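Local coordinates for protein cytochrome c-554 (Nitrosomonas europaea, PDB 1FT5) that carries electrons in ammonia oxidation as a periplasmic tetraheme cytochrome, accepting them directly from hydroxylamine oxidoreductase, at residues Cys63-Gly67 / Thr84-Ser90; Cys134-Leu139 / Thr165-Asp169; Asp101-Gly106 / Gly186-Gly190. One frame throughout, in Å; residues are numbered along the deposited sequence.

How the contacts relate
From the N terminus, the chain first attaches heme 1 through Cys11 and Cys14, then reaches contact 1, where Cys63-Gly67 meets Thr84-Ser90 and closes a short loop between the attachment sites of hemes 2 and 3. Next comes helix 99-112, whose residues 101-106 open the long loop that Gly186-Gly190 closes as contact 3, on heme 1. Contact 2, at heme 4, is nested inside that loop and joins helix 131-138 to the start of helix 168-171. Contacts 1 and 2 touch, Cys63 SG lying 4.0 Å from Cys137 SG; contact 3 stands apart, its centre about 24 Å from that of contact 1.

Contact 1. Residues Cys63-Gly67 / Thr84-Ser90. With HEM (protoporphyrin IX containing Fe), chain F.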
loop_
_atom_site.group_PDB
_atom_site.type_symbol
_atom_site.label_atom_id
_atom_site.label_comp_id
_atom_site.label_asym_id
_atom_site.label_seq_id
_atom_site.Cartn_x
_atom_site.Cartn_y
_atom_site.Cartn_z
ATOM N N CYS A 63 -4.673 -10.157 1.567
ATOM C CA CYS A 63 -3.586 -9.316 2.069
ATOM C C CYS A 63 -2.427 -9.245 1.090
ATOM O O CYS A 63 -1.374 -8.690 1.407
ATOM C CB CYS A 63 -3.079 -9.877 3.407
ATOM S SG CYS A 63 -4.372 -9.772 4.659
ATOM N N HIS A 64 -2.607 -9.801 -0.093
ATOM C CA HIS A 64 -1.568 -9.849 -1.109
ATOM C C HIS A 64 -1.940 -9.122 -2.419
ATOM O O HIS A 64 -1.262 -9.291 -3.426
ATOM C CB HIS A 64 -1.232 -11.311 -1.414
ATOM C CG HIS A 64 -0.496 -11.999 -0.275
ATOM N ND1 HIS A 64 0.837 -12.344 -0.325
ATOM C CD2 HIS A 64 -0.919 -12.370 0.974
ATOM C CE1 HIS A 64 1.191 -12.907 0.857
ATOM N NE2 HIS A 64 0.163 -12.918 1.673
ATOM N N VAL A 65 -3.042 -8.382 -2.336
ATOM C CA VAL A 65 -3.599 -7.600 -3.490
ATOM C C VAL A 65 -4.195 -6.301 -2.970
ATOM O O VAL A 65 -4.368 -6.085 -1.772
ATOM C CB VAL A 65 -4.755 -8.406 -4.174
ATOM C CG1 VAL A 65 -4.248 -9.768 -4.657
ATOM C CG2 VAL A 65 -5.986 -8.547 -3.210
ATOM N N ASP A 66 -4.589 -5.437 -3.907
ATOM C CA ASP A 66 -5.285 -4.207 -3.520
ATOM C C ASP A 66 -6.831 -4.311 -3.437
ATOM O O ASP A 66 -7.453 -4.801 -4.393
ATOM C CB ASP A 66 -5.071 -3.136 -4.635
ATOM C CG ASP A 66 -3.692 -2.557 -4.672
ATOM O OD1 ASP A 66 -3.272 -2.171 -5.805
ATOM O OD2 ASP A 66 -3.042 -2.461 -3.619
ATOM N N GLY A 67 -7.411 -3.840 -2.322
ATOM C CA GLY A 67 -8.843 -3.681 -2.223
ATOM C C GLY A 67 -9.687 -4.951 -2.256
ATOM O O GLY A 67 -10.834 -4.938 -2.723
ATOM N N THR A 84 -2.855 -6.503 -8.517
ATOM C CA THR A 84 -2.147 -7.678 -8.021
ATOM C C THR A 84 -0.915 -7.259 -7.282
ATOM O O THR A 84 -0.150 -6.434 -7.777
ATOM C CB THR A 84 -1.786 -8.614 -9.201
ATOM O OG1 THR A 84 -3.003 -9.048 -9.826
ATOM C CG2 THR A 84 -1.038 -9.802 -8.715
ATOM N N GLY A 85 -0.658 -7.826 -6.087
ATOM C CA GLY A 85 0.458 -7.309 -5.284
ATOM C C GLY A 85 -0.114 -6.168 -4.406
ATOM O O GLY A 85 -1.197 -5.615 -4.697
ATOM N N VAL A 86 0.584 -5.781 -3.328
ATOM C CA VAL A 86 0.117 -4.731 -2.426
ATOM C C VAL A 86 0.688 -3.476 -3.047
ATOM O O VAL A 86 1.869 -3.197 -2.940
ATOM C CB VAL A 86 0.693 -4.957 -1.026
ATOM C CG1 VAL A 86 0.272 -3.865 -0.120
ATOM C CG2 VAL A 86 0.095 -6.279 -0.449
ATOM N N GLY A 87 -0.222 -2.754 -3.674
ATOM C CA GLY A 87 0.124 -1.562 -4.448
ATOM C C GLY A 87 -0.209 -0.248 -3.823
ATOM O O GLY A 87 -0.522 -0.102 -2.643
ATOM N N CYS A 88 -0.211 0.774 -4.714
ATOM C CA CYS A 88 -0.311 2.140 -4.199
ATOM C C CYS A 88 -1.489 2.439 -3.315
ATOM O O CYS A 88 -1.417 3.090 -2.313
ATOM C CB CYS A 88 -0.339 3.103 -5.437
ATOM S SG CYS A 88 0.793 2.722 -6.749
ATOM N N GLU A 89 -2.689 1.997 -3.751
ATOM C CA GLU A 89 -3.890 2.311 -3.035
ATOM C C GLU A 89 -4.009 1.512 -1.720
ATOM O O GLU A 89 -4.744 1.918 -0.860
ATOM C CB GLU A 89 -5.079 1.983 -3.904
ATOM C CG GLU A 89 -5.225 2.923 -5.150
ATOM C CD GLU A 89 -6.228 2.342 -6.137
ATOM O OE1 GLU A 89 -6.018 1.238 -6.624
ATOM O OE2 GLU A 89 -7.277 2.993 -6.367
ATOM N N SER A 90 -3.303 0.384 -1.635
ATOM C CA SER A 90 -3.356 -0.338 -0.350
ATOM C C SER A 90 -2.814 0.503 0.785
ATOM O O SER A 90 -3.220 0.305 1.936
ATOM C CB SER A 90 -2.599 -1.684 -0.404
ATOM O OG SER A 90 -3.362 -2.640 -1.114
HETATM C CHA HEM F . 3.724 -12.764 4.202
HETATM C CHB HEM F . 1.659 -16.698 2.276
HETATM C CHC HEM F . -2.679 -15.237 4.028
HETATM C CHD HEM F . -0.584 -11.092 5.582
HETATM C C1A HEM F . 3.547 -13.975 3.480
HETATM C C2A HEM F . 4.606 -14.777 2.984
HETATM C C3A HEM F . 4.019 -15.895 2.408
HETATM C C4A HEM F . 2.598 -15.710 2.609
HETATM C CMA HEM F . 4.686 -17.123 1.755
HETATM C CAA HEM F . 6.065 -14.452 3.111
HETATM C CBA HEM F . 6.638 -14.864 4.466
HETATM C CGA HEM F . 8.154 -14.709 4.519
HETATM O O1A HEM F . 8.784 -14.388 3.486
HETATM O O2A HEM F . 8.708 -14.866 5.622
HETATM C C1B HEM F . 0.286 -16.632 2.595
HETATM C C2B HEM F . -0.661 -17.709 2.389
HETATM C C3B HEM F . -1.830 -17.325 2.929
HETATM C C4B HEM F . -1.659 -15.988 3.437
HETATM C CMB HEM F . -0.401 -18.993 1.640
HETATM C CAB HEM F . -3.160 -18.091 2.999
HETATM C CBB HEM F . -3.011 -19.472 3.680
HETATM C C1C HEM F . -2.489 -13.926 4.549
HETATM C C2C HEM F . -3.549 -13.124 5.121
HETATM C C3C HEM F . -2.968 -11.931 5.526
HETATM C C4C HEM F . -1.558 -12.064 5.213
HETATM C CMC HEM F . -5.023 -13.494 5.212
HETATM C CAC HEM F . -3.595 -10.697 6.105
HETATM C CBC HEM F . -4.715 -10.830 7.139
HETATM C C1D HEM F . 0.782 -11.208 5.357
HETATM C C2D HEM F . 1.741 -10.284 5.853
HETATM C C3D HEM F . 2.976 -10.772 5.488
HETATM C C4D HEM F . 2.735 -11.981 4.749
HETATM C CMD HEM F . 1.406 -9.021 6.654
HETATM C CAD HEM F . 4.312 -10.139 5.828
HETATM C CBD HEM F . 4.992 -10.700 7.091
HETATM C CGD HEM F . 6.300 -9.993 7.380
HETATM O O1D HEM F . 7.270 -10.256 6.667
HETATM O O2D HEM F . 6.348 -9.224 8.300
HETATM N NA HEM F . 2.279 -14.513 3.207
HETATM N NB HEM F . -0.320 -15.563 3.247
HETATM N NC HEM F . -1.280 -13.237 4.544
HETATM N ND HEM F . 1.358 -12.226 4.672
HETATM FE FE HEM F . 0.453 -13.735 3.660
HETATM O O HOH W 1 -3.295 0.501 -6.183
HETATM O O HOH W 2 -1.235 -3.601 -6.817
HETATM O O HOH W 3 -5.840 -3.163 -0.043
#
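Asp66 reaches across to Ser90 and Gly87 with a single carboxylate oxygen. Its CG stands anti to its own carbonyl carbon (chi1 -73°), which turns the carboxylate toward the start of helix 88-92. Ser90 OG donates to Asp66 OD2 over a short 2.5 Å, meeting the anti lone pair of that oxygen, while Gly87 N comes to the same OD2 at 2.8 Å from the syn side, 29° out of the carboxylate plane. Two protein donors thus grip one oxygen and fix the rotation of the group. The other oxygen, Asp66 OD1, accepts from a water that also donates to Glu89 OE1, and a second water lies close by. Glu89 OE1 is 4.5 Å from Asp66 OD1; Glu89 has further partners in the backbone N-H groups of Gly7 and Glu6, which probably ease the meeting of two acids.

The segments belong to successive c-type heme attachment sites: Cys63 and His64 end the CXXCH motif of heme 2, and Cys88 begins that of heme 3. Cys63 SG is bonded to the heme vinyl carbon CAC, and His64 NE2 holds the iron at 2.2 Å. The His64 side chain leaves its backbone away from the other segment, and its ND1 is hydrogen-bonded to Ala30 O. Next along the chain, the backbones of Val65 and Thr84 form an isolated beta bridge, with a weak bond from Gly85 N to His64 O at 3.1 Å. Val65 CA comes within 3.3 Å of Gly85 O in a CA-H...O contact. Methyl CG2 of Val86 lies against Cys63 O at 3.4 Å, a buried carbonyl with no polar partner.

Contact 2. Residues Cys134-Leu139 / Thr165-Asp169. With HEM (protoporphyrin IX containing Fe), chain H.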
loop_
_atom_site.group_PDB
_atom_site.type_symbol
_atom_site.label_atom_id
_atom_site.label_comp_id
_atom_site.label_asym_id
_atom_site.label_seq_id
_atom_site.Cartn_x
_atom_site.Cartn_y
_atom_site.Cartn_z
ATOM N N CYS A 134 -2.079 -0.519 7.399
ATOM C CA CYS A 134 -0.989 -1.474 7.525
ATOM C C CYS A 134 -1.391 -2.577 8.494
ATOM O O CYS A 134 -1.112 -3.757 8.244
ATOM C CB CYS A 134 0.317 -0.924 8.106
ATOM S SG CYS A 134 0.902 0.716 7.501
ATOM N N SER A 135 -2.104 -2.143 9.537
ATOM C CA SER A 135 -2.514 -3.067 10.613
ATOM C C SER A 135 -3.494 -4.094 10.146
ATOM O O SER A 135 -3.443 -5.253 10.634
ATOM C CB SER A 135 -3.147 -2.282 11.745
ATOM O OG SER A 135 -2.177 -1.382 12.306
ATOM N N ALA A 136 -4.405 -3.725 9.259
ATOM C CA ALA A 136 -5.395 -4.681 8.755
ATOM C C ALA A 136 -4.779 -5.900 8.052
ATOM O O ALA A 136 -5.415 -6.956 7.932
ATOM C CB ALA A 136 -6.359 -3.956 7.826
ATOM N N CYS A 137 -3.530 -5.747 7.568
ATOM C CA CYS A 137 -2.838 -6.877 6.973
ATOM C C CYS A 137 -1.809 -7.456 8.000
ATOM O O CYS A 137 -1.773 -8.672 8.233
ATOM C CB CYS A 137 -2.070 -6.497 5.744
ATOM S SG CYS A 137 -3.227 -5.946 4.466
ATOM N N HIS A 138 -1.016 -6.584 8.619
ATOM C CA HIS A 138 0.085 -7.046 9.447
ATOM C C HIS A 138 -0.253 -7.467 10.870
ATOM O O HIS A 138 0.498 -8.251 11.453
ATOM C CB HIS A 138 1.142 -5.937 9.499
ATOM C CG HIS A 138 1.958 -5.838 8.266
ATOM N ND1 HIS A 138 3.147 -6.512 8.138
ATOM C CD2 HIS A 138 1.741 -5.195 7.073
ATOM C CE1 HIS A 138 3.619 -6.291 6.903
ATOM N NE2 HIS A 138 2.806 -5.499 6.232
ATOM N N LEU A 139 -1.356 -6.975 11.388
ATOM C CA LEU A 139 -1.713 -7.278 12.795
ATOM C C LEU A 139 -3.043 -7.984 12.840
ATOM O O LEU A 139 -3.729 -7.984 13.885
ATOM C CB LEU A 139 -1.776 -5.958 13.597
ATOM C CG LEU A 139 -0.419 -5.331 13.832
ATOM C CD1 LEU A 139 -0.621 -3.946 14.609
ATOM C CD2 LEU A 139 0.461 -6.234 14.652
ATOM N N THR A 165 6.868 -9.650 14.060
ATOM C CA THR A 165 6.366 -8.646 14.965
ATOM C C THR A 165 6.345 -7.317 14.153
ATOM O O THR A 165 7.335 -6.968 13.456
ATOM C CB THR A 165 7.315 -8.481 16.152
ATOM O OG1 THR A 165 7.496 -9.777 16.753
ATOM C CG2 THR A 165 6.744 -7.487 17.156
ATOM N N PHE A 166 5.252 -6.591 14.319
ATOM C CA PHE A 166 5.019 -5.389 13.544
ATOM C C PHE A 166 4.826 -4.183 14.393
ATOM O O PHE A 166 3.907 -4.135 15.202
ATOM C CB PHE A 166 3.772 -5.555 12.654
ATOM C CG PHE A 166 3.497 -4.340 11.774
ATOM C CD1 PHE A 166 4.176 -4.207 10.565
ATOM C CD2 PHE A 166 2.571 -3.383 12.166
ATOM C CE1 PHE A 166 3.924 -3.108 9.726
ATOM C CE2 PHE A 166 2.317 -2.256 11.305
ATOM C CZ PHE A 166 3.008 -2.164 10.095
ATOM N N LYS A 167 5.664 -3.183 14.167
ATOM C CA LYS A 167 5.553 -1.959 14.946
ATOM C C LYS A 167 5.475 -0.839 13.896
ATOM O O LYS A 167 6.461 -0.552 13.214
ATOM C CB LYS A 167 6.813 -1.763 15.790
ATOM C CG LYS A 167 7.076 -2.966 16.668
ATOM C CD LYS A 167 6.232 -2.860 17.899
ATOM C CE LYS A 167 6.117 -4.209 18.621
ATOM N NZ LYS A 167 5.832 -3.994 20.079
ATOM N N PHE A 168 4.299 -0.247 13.771
ATOM C CA PHE A 168 4.124 0.753 12.732
ATOM C C PHE A 168 5.176 1.851 12.703
ATOM O O PHE A 168 5.728 2.145 11.638
ATOM C CB PHE A 168 2.754 1.399 12.864
ATOM C CG PHE A 168 2.549 2.518 11.880
ATOM C CD1 PHE A 168 2.293 2.263 10.547
ATOM C CD2 PHE A 168 2.583 3.853 12.323
ATOM C CE1 PHE A 168 2.069 3.311 9.645
ATOM C CE2 PHE A 168 2.350 4.878 11.440
ATOM C CZ PHE A 168 2.092 4.620 10.089
ATOM N N ASP A 169 5.451 2.444 13.856
ATOM C CA ASP A 169 6.355 3.584 13.841
ATOM C C ASP A 169 7.742 3.238 13.347
ATOM O O ASP A 169 8.489 4.118 12.902
ATOM C CB ASP A 169 6.441 4.202 15.245
ATOM C CG ASP A 169 5.206 5.000 15.639
ATOM O OD1 ASP A 169 4.251 5.232 14.861
ATOM O OD2 ASP A 169 5.179 5.430 16.806
HETATM C CHA HEM H . 5.572 -7.067 3.786
HETATM C CHB HEM H . 5.461 -2.852 6.180
HETATM C CHC HEM H . 0.935 -2.173 4.492
HETATM C CHD HEM H . 0.818 -6.879 3.214
HETATM C C1A HEM H . 5.949 -5.940 4.503
HETATM C C2A HEM H . 7.266 -5.735 5.058
HETATM C C3A HEM H . 7.205 -4.586 5.775
HETATM C C4A HEM H . 5.882 -4.056 5.621
HETATM C CMA HEM H . 8.336 -3.936 6.631
HETATM C CAA HEM H . 8.428 -6.615 4.930
HETATM C CBA HEM H . 9.238 -6.285 3.715
HETATM C CGA HEM H . 10.439 -7.179 3.451
HETATM O O1A HEM H . 10.669 -8.179 4.207
HETATM O O2A HEM H . 11.138 -6.895 2.483
HETATM C C1B HEM H . 4.177 -2.304 5.962
HETATM C C2B HEM H . 3.759 -1.004 6.392
HETATM C C3B HEM H . 2.510 -0.757 5.810
HETATM C C4B HEM H . 2.176 -1.973 5.069
HETATM C CMB HEM H . 4.570 -0.075 7.340
HETATM C CAB HEM H . 1.622 0.457 5.925
HETATM C CBB HEM H . 2.346 1.762 5.626
HETATM C C1C HEM H . 0.530 -3.419 4.031
HETATM C C2C HEM H . -0.823 -3.631 3.632
HETATM C C3C HEM H . -0.901 -4.988 3.361
HETATM C C4C HEM H . 0.432 -5.535 3.521
HETATM C CMC HEM H . -1.915 -2.575 3.596
HETATM C CAC HEM H . -2.142 -5.853 2.969
HETATM C CBC HEM H . -2.960 -5.358 1.727
HETATM C C1D HEM H . 2.155 -7.327 3.242
HETATM C C2D HEM H . 2.575 -8.571 2.746
HETATM C C3D HEM H . 3.911 -8.605 2.820
HETATM C C4D HEM H . 4.286 -7.359 3.413
HETATM C CMD HEM H . 1.651 -9.688 2.207
HETATM C CAD HEM H . 4.761 -9.747 2.285
HETATM C CBD HEM H . 4.902 -9.857 0.764
HETATM C CGD HEM H . 5.546 -11.114 0.369
HETATM O O1D HEM H . 6.725 -11.294 0.633
HETATM O O2D HEM H . 4.843 -11.933 -0.206
HETATM N NA HEM H . 5.124 -4.907 4.858
HETATM N NB HEM H . 3.217 -2.949 5.148
HETATM N NC HEM H . 1.309 -4.566 3.957
HETATM N ND HEM H . 3.205 -6.587 3.670
HETATM FE FE HEM H . 3.231 -4.740 4.397
#
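Phe166 and His138 are brought face to face by two different first torsions. In Phe166, CG lies anti to the backbone N (chi1 -178°), extending the ring toward helix 131-138; in His138, a chi1 of -77° sets CG beside the backbone N instead, and the imidazole drops from the helix onto the heme. The two rings form an offset stack, centroids 4.5 Å apart and planes at 22°. Phe166 CE1 sits over one imidazole face toward its rim, while His138 CB lies over the face of the phenyl ring in a CH-pi contact, 3.7 Å from the centroid.

The far end of the phenyl ring reaches the heme attachment: Phe166 CZ is 3.6 Å from Cys134 CB, and heme methyl CMB lies at the ring edge. At the other end, Leu139 CD2 packs on Phe166 CB at 3.9 Å. Phe168 offers its edge, CE1 3.6 Å from Cys134 SG in a sulfur-aromatic contact.

Cys134, Cys137 and His138 are the cysteines and histidine of the CXXCH motif of heme 4; both sulfurs are bonded to vinyl carbons, and His138 NE2 binds the iron at 2.0 Å, with His27 as the other axial ligand. Replacing Phe166 by an alanine would probably strip the stacked cover from one face of the His138 imidazole and open a gap beside Cys134 CB and Leu139. With no hydrogen bond between the segments, the axial ligand is backed from this side by aromatic and apolar contacts, and the phenyl ring probably helps to limit its turning about the iron-nitrogen bond.

Contact 3. Residues Asp101-Gly106 / Gly186-Gly190; sequences DHRKSG and GVFEG. With HEM (protoporphyrin IX containing Fe), chain E.
Phe188 and Ser105 make the close-packed heart of this contact. Both CE2 and CZ of the phenyl ring lie against the serine, with Phe188 CZ 3.6 Å from Ser105 CB. The serine hydroxyl beside the ring is hydrogen-bonded to Thr116 OG1. With chi1 at -63°, the ring of Phe188 swings to the side opposite its own carbonyl and lies between helix 99-112 and heme 1, where its edge faces pyrrole carbons C3D and C4D. Toward His102 the approach is oblique: the ring planes stand at 47° and the centroids 5.3 Å apart, with Phe188 CE1 over one imidazole face near the rim. Val187 covers one face of the phenyl ring, methyl CG1 over its centre and also 3.6 Å from Ser105 O.

The helix supplies an axial ligand of heme 1, and the short strand 188-189 pairs in parallel with 116-117, so the contact packs this small two-stranded sheet against helix and heme. His102 binds the iron through ND1, at 2.1 Å, opposite His15; using this nitrogen leaves NE2 turned from the iron, hydrogen-bonded to Gln126 OE1. Gly106 packs against heme methyl CMD at the rim, and a CB there would clash with it.

Beyond the phenyl ring the link turns polar and runs through the cofactor. Gly186 N and Val187 N both donate to the propionate oxygen O2D, the first at 2.9 Å and the second at 3.0 Å, the latter bond the straighter at 161°. The outer side is looser: Arg103 and Lys104 of the helix, Glu189 of the strand and Gly190 just after it are exposed and make no contact across the two segments, although Arg103 CB still rests 3.5 Å from heme carbon CBC.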
loop_
_atom_site.group_PDB
_atom_site.type_symbol
_atom_site.label_atom_id
_atom_site.label_comp_id
_atom_site.label_asym_id
_atom_site.label_seq_id
_atom_site.Cartn_x
_atom_site.Cartn_y
_atom_site.Cartn_z
ATOM N N ASP A 101 -8.019 14.912 -8.679
ATOM C CA ASP A 101 -7.612 16.119 -7.938
ATOM C C ASP A 101 -6.059 16.236 -8.025
ATOM O O ASP A 101 -5.519 17.358 -8.037
ATOM C CB ASP A 101 -7.987 16.068 -6.451
ATOM C CG ASP A 101 -9.398 16.545 -6.153
ATOM O OD1 ASP A 101 -10.296 16.130 -6.872
ATOM O OD2 ASP A 101 -9.594 17.329 -5.179
ATOM N N HIS A 102 -5.319 15.114 -8.044
ATOM C CA HIS A 102 -3.833 15.235 -8.180
ATOM C C HIS A 102 -3.533 15.877 -9.540
ATOM O O HIS A 102 -2.649 16.750 -9.633
ATOM C CB HIS A 102 -3.104 13.890 -8.089
ATOM C CG HIS A 102 -3.125 13.338 -6.702
ATOM N ND1 HIS A 102 -2.180 12.424 -6.235
ATOM C CD2 HIS A 102 -4.045 13.582 -5.737
ATOM C CE1 HIS A 102 -2.587 12.156 -4.986
ATOM N NE2 HIS A 102 -3.689 12.813 -4.640
ATOM N N ARG A 103 -4.271 15.478 -10.587
ATOM C CA ARG A 103 -4.065 16.050 -11.932
ATOM C C ARG A 103 -4.472 17.525 -11.953
ATOM O O ARG A 103 -3.669 18.409 -12.361
ATOM C CB ARG A 103 -4.922 15.301 -12.973
ATOM C CG ARG A 103 -4.654 15.808 -14.394
ATOM C CD ARG A 103 -5.821 15.571 -15.395
ATOM N NE ARG A 103 -6.404 16.854 -15.813
ATOM C CZ ARG A 103 -6.502 17.276 -17.077
ATOM N NH1 ARG A 103 -6.055 16.513 -18.072
ATOM N NH2 ARG A 103 -7.025 18.479 -17.345
ATOM N N LYS A 104 -5.660 17.827 -11.470
ATOM C CA LYS A 104 -6.102 19.229 -11.521
ATOM C C LYS A 104 -5.273 20.167 -10.636
ATOM O O LYS A 104 -4.944 21.318 -11.010
ATOM C CB LYS A 104 -7.576 19.340 -11.126
ATOM C CG LYS A 104 -8.478 18.532 -12.068
ATOM C CD LYS A 104 -8.023 18.630 -13.537
ATOM C CE LYS A 104 -8.406 19.960 -14.168
ATOM N NZ LYS A 104 -8.635 19.859 -15.639
ATOM N N SER A 105 -4.943 19.699 -9.440
ATOM C CA SER A 105 -4.176 20.536 -8.514
ATOM C C SER A 105 -2.763 20.692 -9.028
ATOM O O SER A 105 -2.179 21.773 -8.839
ATOM C CB SER A 105 -4.149 19.922 -7.093
ATOM O OG SER A 105 -5.431 19.968 -6.467
ATOM N N GLY A 106 -2.217 19.676 -9.677
ATOM C CA GLY A 106 -0.881 19.741 -10.260
ATOM C C GLY A 106 -0.879 20.790 -11.387
ATOM O O GLY A 106 0.047 21.578 -11.497
ATOM N N GLY A 186 5.411 20.575 -3.456
ATOM C CA GLY A 186 4.549 21.113 -2.429
ATOM C C GLY A 186 3.194 21.604 -2.898
ATOM O O GLY A 186 2.666 22.586 -2.371
ATOM N N VAL A 187 2.636 20.929 -3.889
ATOM C CA VAL A 187 1.322 21.265 -4.427
ATOM C C VAL A 187 0.315 21.192 -3.279
ATOM O O VAL A 187 -0.560 22.043 -3.160
ATOM C CB VAL A 187 0.909 20.249 -5.512
ATOM C CG1 VAL A 187 -0.566 20.453 -5.934
ATOM C CG2 VAL A 187 1.857 20.355 -6.701
ATOM N N PHE A 188 0.384 20.165 -2.415
ATOM C CA PHE A 188 -0.588 20.069 -1.338
ATOM C C PHE A 188 -0.058 20.587 -0.047
ATOM O O PHE A 188 1.141 20.463 0.213
ATOM C CB PHE A 188 -1.039 18.589 -1.215
ATOM C CG PHE A 188 -1.737 18.091 -2.450
ATOM C CD1 PHE A 188 -1.080 17.285 -3.348
ATOM C CD2 PHE A 188 -3.036 18.543 -2.755
ATOM C CE1 PHE A 188 -1.673 16.911 -4.559
ATOM C CE2 PHE A 188 -3.643 18.181 -3.966
ATOM C CZ PHE A 188 -2.978 17.383 -4.852
ATOM N N GLU A 189 -0.935 21.165 0.774
ATOM C CA GLU A 189 -0.519 21.715 2.050
ATOM C C GLU A 189 -1.504 21.490 3.182
ATOM O O GLU A 189 -2.654 21.128 2.957
ATOM C CB GLU A 189 -0.253 23.221 1.911
ATOM C CG GLU A 189 -1.361 23.989 1.268
ATOM C CD GLU A 189 -1.166 25.503 1.420
ATOM O OE1 GLU A 189 -0.104 25.926 1.926
ATOM O OE2 GLU A 189 -2.090 26.243 1.043
ATOM N N GLY A 190 -1.019 21.655 4.409
ATOM C CA GLY A 190 -1.859 21.539 5.578
ATOM C C GLY A 190 -2.255 20.138 5.994
ATOM O O GLY A 190 -1.727 19.160 5.462
HETATM C CHA HEM E . 1.063 14.067 -4.937
HETATM C CHB HEM E . -0.196 9.422 -4.459
HETATM C CHC HEM E . -2.204 9.565 -8.895
HETATM C CHD HEM E . -0.001 13.883 -9.667
HETATM C C1A HEM E . 0.846 12.804 -4.401
HETATM C C2A HEM E . 1.184 12.422 -3.039
HETATM C C3A HEM E . 0.882 11.080 -2.945
HETATM C C4A HEM E . 0.323 10.697 -4.192
HETATM C CMA HEM E . 1.044 10.141 -1.734
HETATM C CAA HEM E . 1.738 13.322 -1.974
HETATM C CBA HEM E . 0.620 14.088 -1.258
HETATM C CGA HEM E . 1.078 14.861 -0.044
HETATM O O1A HEM E . 1.745 15.953 -0.266
HETATM O O2A HEM E . 0.798 14.473 1.126
HETATM C C1B HEM E . -0.838 9.084 -5.640
HETATM C C2B HEM E . -1.517 7.856 -5.829
HETATM C C3B HEM E . -2.187 7.911 -7.032
HETATM C C4B HEM E . -1.858 9.196 -7.607
HETATM C CMB HEM E . -1.522 6.660 -4.839
HETATM C CAB HEM E . -3.095 6.832 -7.694
HETATM C CBB HEM E . -4.484 6.691 -7.043
HETATM C C1C HEM E . -1.717 10.722 -9.491
HETATM C C2C HEM E . -1.915 11.025 -10.910
HETATM C C3C HEM E . -1.209 12.182 -11.121
HETATM C C4C HEM E . -0.679 12.632 -9.887
HETATM C CMC HEM E . -2.693 10.180 -11.946
HETATM C CAC HEM E . -0.938 12.852 -12.482
HETATM C CBC HEM E . -2.067 13.367 -13.342
HETATM C C1D HEM E . 0.407 14.317 -8.406
HETATM C C2D HEM E . 0.961 15.594 -8.142
HETATM C C3D HEM E . 1.218 15.660 -6.827
HETATM C C4D HEM E . 0.821 14.404 -6.258
HETATM C CMD HEM E . 1.199 16.695 -9.241
HETATM C CAD HEM E . 1.960 16.781 -6.167
HETATM C CBD HEM E . 3.460 16.651 -6.239
HETATM C CGD HEM E . 4.321 17.713 -5.550
HETATM O O1D HEM E . 5.462 17.840 -6.049
HETATM O O2D HEM E . 3.895 18.303 -4.561
HETATM N NA HEM E . 0.317 11.737 -5.107
HETATM N NB HEM E . -1.033 9.931 -6.737
HETATM N NC HEM E . -0.953 11.707 -8.858
HETATM N ND HEM E . 0.309 13.612 -7.212
HETATM FE FE HEM E . -0.348 11.779 -6.981
#